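Local coordinates for protein NAD nucleotidase (Haemophilus influenzae, PDB 3ZTV) that degrades NAD to adenosine and nicotinamide riboside in the periplasm, acting as both an NAD pyrophosphatase and a 5'-nucleotidase, at residues W265-K277 / A284-S296. Residues are numbered along the deposited sequence; the frame is centred on the assembly and turned at random.
Sequences WAYSAVVGDLGVK and ASITRKIPHVLMS
An antiparallel beta hairpin within the metallophosphoesterase domain pairs strand 270-278 with strand 284-295, and a classic beta bulge interrupts the ladder where Thr287 and Arg288 both face Gly275. Gly275 N donates to Arg288 O at 2.8 Å, whereas Gly275 O takes Thr287 N from above its carbonyl plane. On the far side of the bulge Lys277 and Ser285 exchange two backbone bonds; toward the other end Ile290 N reaches Asp273 O almost straight, and Leu294 N donates to Ala269 O at 2.9 Å. One face carries a salt bridge, in which Arg288 NE meets Asp273 OD1 on its syn side at 2.8 Å, with an N-H...O angle of 169°. Arg288 runs extended to CG and CD, then bends at chi3 (61°), which lays its guanidinium over Gly275, CA against one face. A water donates to Asp273 OD1 and accepts from Arg288 NH2, closing a small ring, while the other carboxylate oxygen, OD2, is hydrogen-bonded to Tyr60. Next along this face, the His292 ring sets its edge toward Val271 O, with a weak bond from ND1 at 3.3 Å, and Ile290 CG2 lies over one ring face. The reverse face is largely apolar: Ile286 CD1 lies 4.0 Å from Leu274 CD2, Val276 CG1 packs on Ala284 CB at 3.7 Å, and Val270 CG2 touches Val293 CG2 at 3.9 Å. Strand 270-278 lies between its hairpin partner and strand 11-18, bonding through Gly272, Leu274 and Val276 to His17, Ile15 and Leu13. Helix 46-59 packs on Val271, His292 and Leu294, while strand 258-263 of the second sheet contacts Leu274, Ala284 and Ile286, placing the hairpin between helix and sheet.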
# COMPACT_ATOMS: atom_id res chain seq x y z
N TRP A 265 -14.13 9.32 23.38
CA TRP A 265 -14.31 10.77 23.28
C TRP A 265 -12.93 11.45 23.17
O TRP A 265 -12.12 11.04 22.33
CB TRP A 265 -15.16 11.30 24.44
CG TRP A 265 -15.96 12.55 24.12
CD1 TRP A 265 -16.03 13.20 22.93
CD2 TRP A 265 -16.80 13.28 25.03
NE1 TRP A 265 -16.86 14.30 23.03
CE2 TRP A 265 -17.35 14.36 24.31
CE3 TRP A 265 -17.15 13.12 26.38
CZ2 TRP A 265 -18.22 15.29 24.91
CZ3 TRP A 265 -18.01 14.03 26.96
CH2 TRP A 265 -18.53 15.11 26.23
N ALA A 266 -12.65 12.47 23.99
CA ALA A 266 -11.34 13.12 24.00
C ALA A 266 -11.19 13.99 25.24
O ALA A 266 -12.11 14.08 26.06
CB ALA A 266 -11.16 13.97 22.73
N TYR A 267 -10.02 14.62 25.37
CA TYR A 267 -9.77 15.68 26.36
C TYR A 267 -10.01 15.24 27.80
O TYR A 267 -10.62 15.96 28.60
CB TYR A 267 -10.56 16.96 26.03
CG TYR A 267 -10.28 17.58 24.67
CD1 TYR A 267 -9.16 17.22 23.92
CD2 TYR A 267 -11.12 18.55 24.15
CE1 TYR A 267 -8.91 17.80 22.68
CE2 TYR A 267 -10.87 19.14 22.92
CZ TYR A 267 -9.76 18.76 22.19
OH TYR A 267 -9.50 19.32 20.95
N SER A 268 -9.51 14.05 28.12
CA SER A 268 -9.59 13.42 29.45
C SER A 268 -11.00 13.28 30.02
O SER A 268 -11.17 13.19 31.23
CB SER A 268 -8.60 14.06 30.46
OG SER A 268 -8.82 15.45 30.66
N ALA A 269 -12.01 13.17 29.15
CA ALA A 269 -13.41 13.18 29.62
C ALA A 269 -13.99 11.82 29.97
O ALA A 269 -14.94 11.76 30.75
CB ALA A 269 -14.30 13.86 28.59
N VAL A 270 -13.41 10.75 29.40
CA VAL A 270 -14.03 9.42 29.48
C VAL A 270 -13.00 8.35 29.75
O VAL A 270 -11.89 8.37 29.19
CB VAL A 270 -14.76 9.08 28.14
CG1 VAL A 270 -15.06 7.57 28.00
CG2 VAL A 270 -16.05 9.88 28.03
N VAL A 271 -13.37 7.40 30.61
CA VAL A 271 -12.67 6.13 30.70
C VAL A 271 -13.59 5.06 30.12
O VAL A 271 -14.69 4.83 30.64
CB VAL A 271 -12.28 5.79 32.15
CG1 VAL A 271 -11.85 4.32 32.27
CG2 VAL A 271 -11.18 6.72 32.65
N GLY A 272 -13.16 4.43 29.02
CA GLY A 272 -13.93 3.33 28.45
C GLY A 272 -13.63 2.04 29.19
O GLY A 272 -12.51 1.79 29.60
N ASP A 273 -14.66 1.22 29.34
CA ASP A 273 -14.63 0.02 30.19
C ASP A 273 -15.36 -1.10 29.43
O ASP A 273 -16.59 -1.08 29.32
CB ASP A 273 -15.37 0.42 31.48
CG ASP A 273 -15.62 -0.72 32.46
OD1 ASP A 273 -15.26 -1.88 32.20
OD2 ASP A 273 -16.20 -0.41 33.53
N LEU A 274 -14.59 -2.02 28.84
CA LEU A 274 -15.13 -3.10 28.01
C LEU A 274 -14.64 -4.44 28.55
O LEU A 274 -13.45 -4.75 28.49
CB LEU A 274 -14.73 -2.94 26.53
CG LEU A 274 -15.46 -3.86 25.55
CD1 LEU A 274 -16.88 -3.37 25.38
CD2 LEU A 274 -14.75 -3.94 24.20
N GLY A 275 -15.58 -5.25 29.04
CA GLY A 275 -15.28 -6.60 29.47
C GLY A 275 -15.44 -7.54 28.30
O GLY A 275 -16.47 -7.53 27.61
N VAL A 276 -14.40 -8.34 28.06
CA VAL A 276 -14.37 -9.24 26.91
C VAL A 276 -14.06 -10.66 27.33
O VAL A 276 -13.07 -10.91 28.02
CB VAL A 276 -13.29 -8.81 25.89
CG1 VAL A 276 -13.29 -9.77 24.69
CG2 VAL A 276 -13.52 -7.37 25.44
N LYS A 277 -14.90 -11.60 26.90
CA LYS A 277 -14.60 -13.01 27.08
C LYS A 277 -14.17 -13.60 25.74
O LYS A 277 -14.79 -13.34 24.71
CB LYS A 277 -15.81 -13.78 27.63
CG LYS A 277 -15.52 -15.27 27.81
CD LYS A 277 -16.66 -16.01 28.50
CE LYS A 277 -16.31 -17.49 28.65
NZ LYS A 277 -17.31 -18.23 29.47
N ALA A 284 -14.21 -13.26 20.42
CA ALA A 284 -14.56 -12.32 21.48
C ALA A 284 -16.07 -12.14 21.63
O ALA A 284 -16.79 -12.06 20.64
CB ALA A 284 -13.90 -10.96 21.22
N SER A 285 -16.51 -12.04 22.89
CA SER A 285 -17.87 -11.66 23.23
C SER A 285 -17.82 -10.63 24.35
O SER A 285 -16.87 -10.61 25.14
CB SER A 285 -18.70 -12.87 23.66
OG SER A 285 -18.05 -13.55 24.71
N ILE A 286 -18.85 -9.80 24.43
CA ILE A 286 -18.89 -8.69 25.39
C ILE A 286 -19.63 -9.07 26.67
O ILE A 286 -20.76 -9.56 26.63
CB ILE A 286 -19.55 -7.45 24.76
CG1 ILE A 286 -18.80 -7.05 23.48
CG2 ILE A 286 -19.61 -6.30 25.77
CD1 ILE A 286 -17.29 -6.94 23.65
N THR A 287 -18.99 -8.84 27.82
CA THR A 287 -19.60 -9.12 29.12
C THR A 287 -19.93 -7.84 29.91
O THR A 287 -20.67 -7.89 30.89
CB THR A 287 -18.66 -9.98 29.99
OG1 THR A 287 -17.43 -9.27 30.22
CG2 THR A 287 -18.35 -11.30 29.32
N ARG A 288 -19.36 -6.71 29.50
CA ARG A 288 -19.56 -5.45 30.22
C ARG A 288 -19.20 -4.35 29.24
O ARG A 288 -18.22 -4.49 28.50
CB ARG A 288 -18.67 -5.38 31.46
CG ARG A 288 -18.73 -4.06 32.23
CD ARG A 288 -17.83 -4.09 33.46
NE ARG A 288 -16.43 -4.28 33.10
CZ ARG A 288 -15.76 -5.42 33.25
NH1 ARG A 288 -16.34 -6.50 33.75
NH2 ARG A 288 -14.49 -5.49 32.87
N LYS A 289 -19.96 -3.26 29.21
CA LYS A 289 -19.69 -2.16 28.29
C LYS A 289 -20.20 -0.86 28.90
O LYS A 289 -21.40 -0.60 28.92
CB LYS A 289 -20.34 -2.43 26.92
CG LYS A 289 -21.76 -2.99 26.96
CD LYS A 289 -22.30 -3.17 25.55
CE LYS A 289 -23.75 -3.66 25.55
NZ LYS A 289 -24.68 -2.62 26.07
N ILE A 290 -19.28 -0.07 29.42
CA ILE A 290 -19.62 1.20 30.07
C ILE A 290 -18.65 2.30 29.65
O ILE A 290 -17.45 2.21 29.91
CB ILE A 290 -19.55 1.09 31.59
CG1 ILE A 290 -20.32 -0.13 32.09
CG2 ILE A 290 -20.09 2.37 32.23
CD1 ILE A 290 -20.06 -0.45 33.56
N PRO A 291 -19.16 3.33 28.96
CA PRO A 291 -18.35 4.53 28.75
C PRO A 291 -18.52 5.49 29.94
O PRO A 291 -19.56 6.16 30.05
CB PRO A 291 -18.96 5.13 27.48
CG PRO A 291 -20.40 4.71 27.52
CD PRO A 291 -20.47 3.42 28.30
N HIS A 292 -17.53 5.55 30.83
CA HIS A 292 -17.64 6.39 32.03
C HIS A 292 -17.29 7.84 31.74
O HIS A 292 -16.13 8.15 31.46
CB HIS A 292 -16.68 5.91 33.12
CG HIS A 292 -16.95 4.52 33.63
ND1 HIS A 292 -16.37 3.39 33.11
CD2 HIS A 292 -17.74 4.11 34.65
CE1 HIS A 292 -16.79 2.33 33.78
NE2 HIS A 292 -17.62 2.74 34.72
N VAL A 293 -18.28 8.73 31.82
CA VAL A 293 -18.01 10.16 31.72
C VAL A 293 -17.62 10.70 33.09
O VAL A 293 -18.37 10.55 34.07
CB VAL A 293 -19.22 10.93 31.17
CG1 VAL A 293 -18.96 12.44 31.21
CG2 VAL A 293 -19.51 10.49 29.76
N LEU A 294 -16.45 11.33 33.17
CA LEU A 294 -15.90 11.83 34.42
C LEU A 294 -16.41 13.25 34.64
O LEU A 294 -16.07 14.15 33.87
CB LEU A 294 -14.37 11.82 34.33
CG LEU A 294 -13.77 10.47 33.91
CD1 LEU A 294 -12.27 10.62 33.67
CD2 LEU A 294 -14.06 9.38 34.94
N MET A 295 -17.20 13.45 35.68
CA MET A 295 -17.88 14.73 35.88
C MET A 295 -17.76 15.23 37.31
O MET A 295 -17.78 14.45 38.26
CB MET A 295 -19.36 14.58 35.49
CG MET A 295 -20.15 15.88 35.42
SD MET A 295 -21.85 15.63 34.85
CE MET A 295 -21.51 15.11 33.16
N SER A 296 -17.59 16.54 37.46
CA SER A 296 -17.64 17.18 38.77
C SER A 296 -19.08 17.41 39.23
O SER A 296 -19.97 17.64 38.42
CB SER A 296 -16.91 18.52 38.72
OG SER A 296 -17.05 19.22 39.95
O HOH W 1 -12.96 -3.24 31.71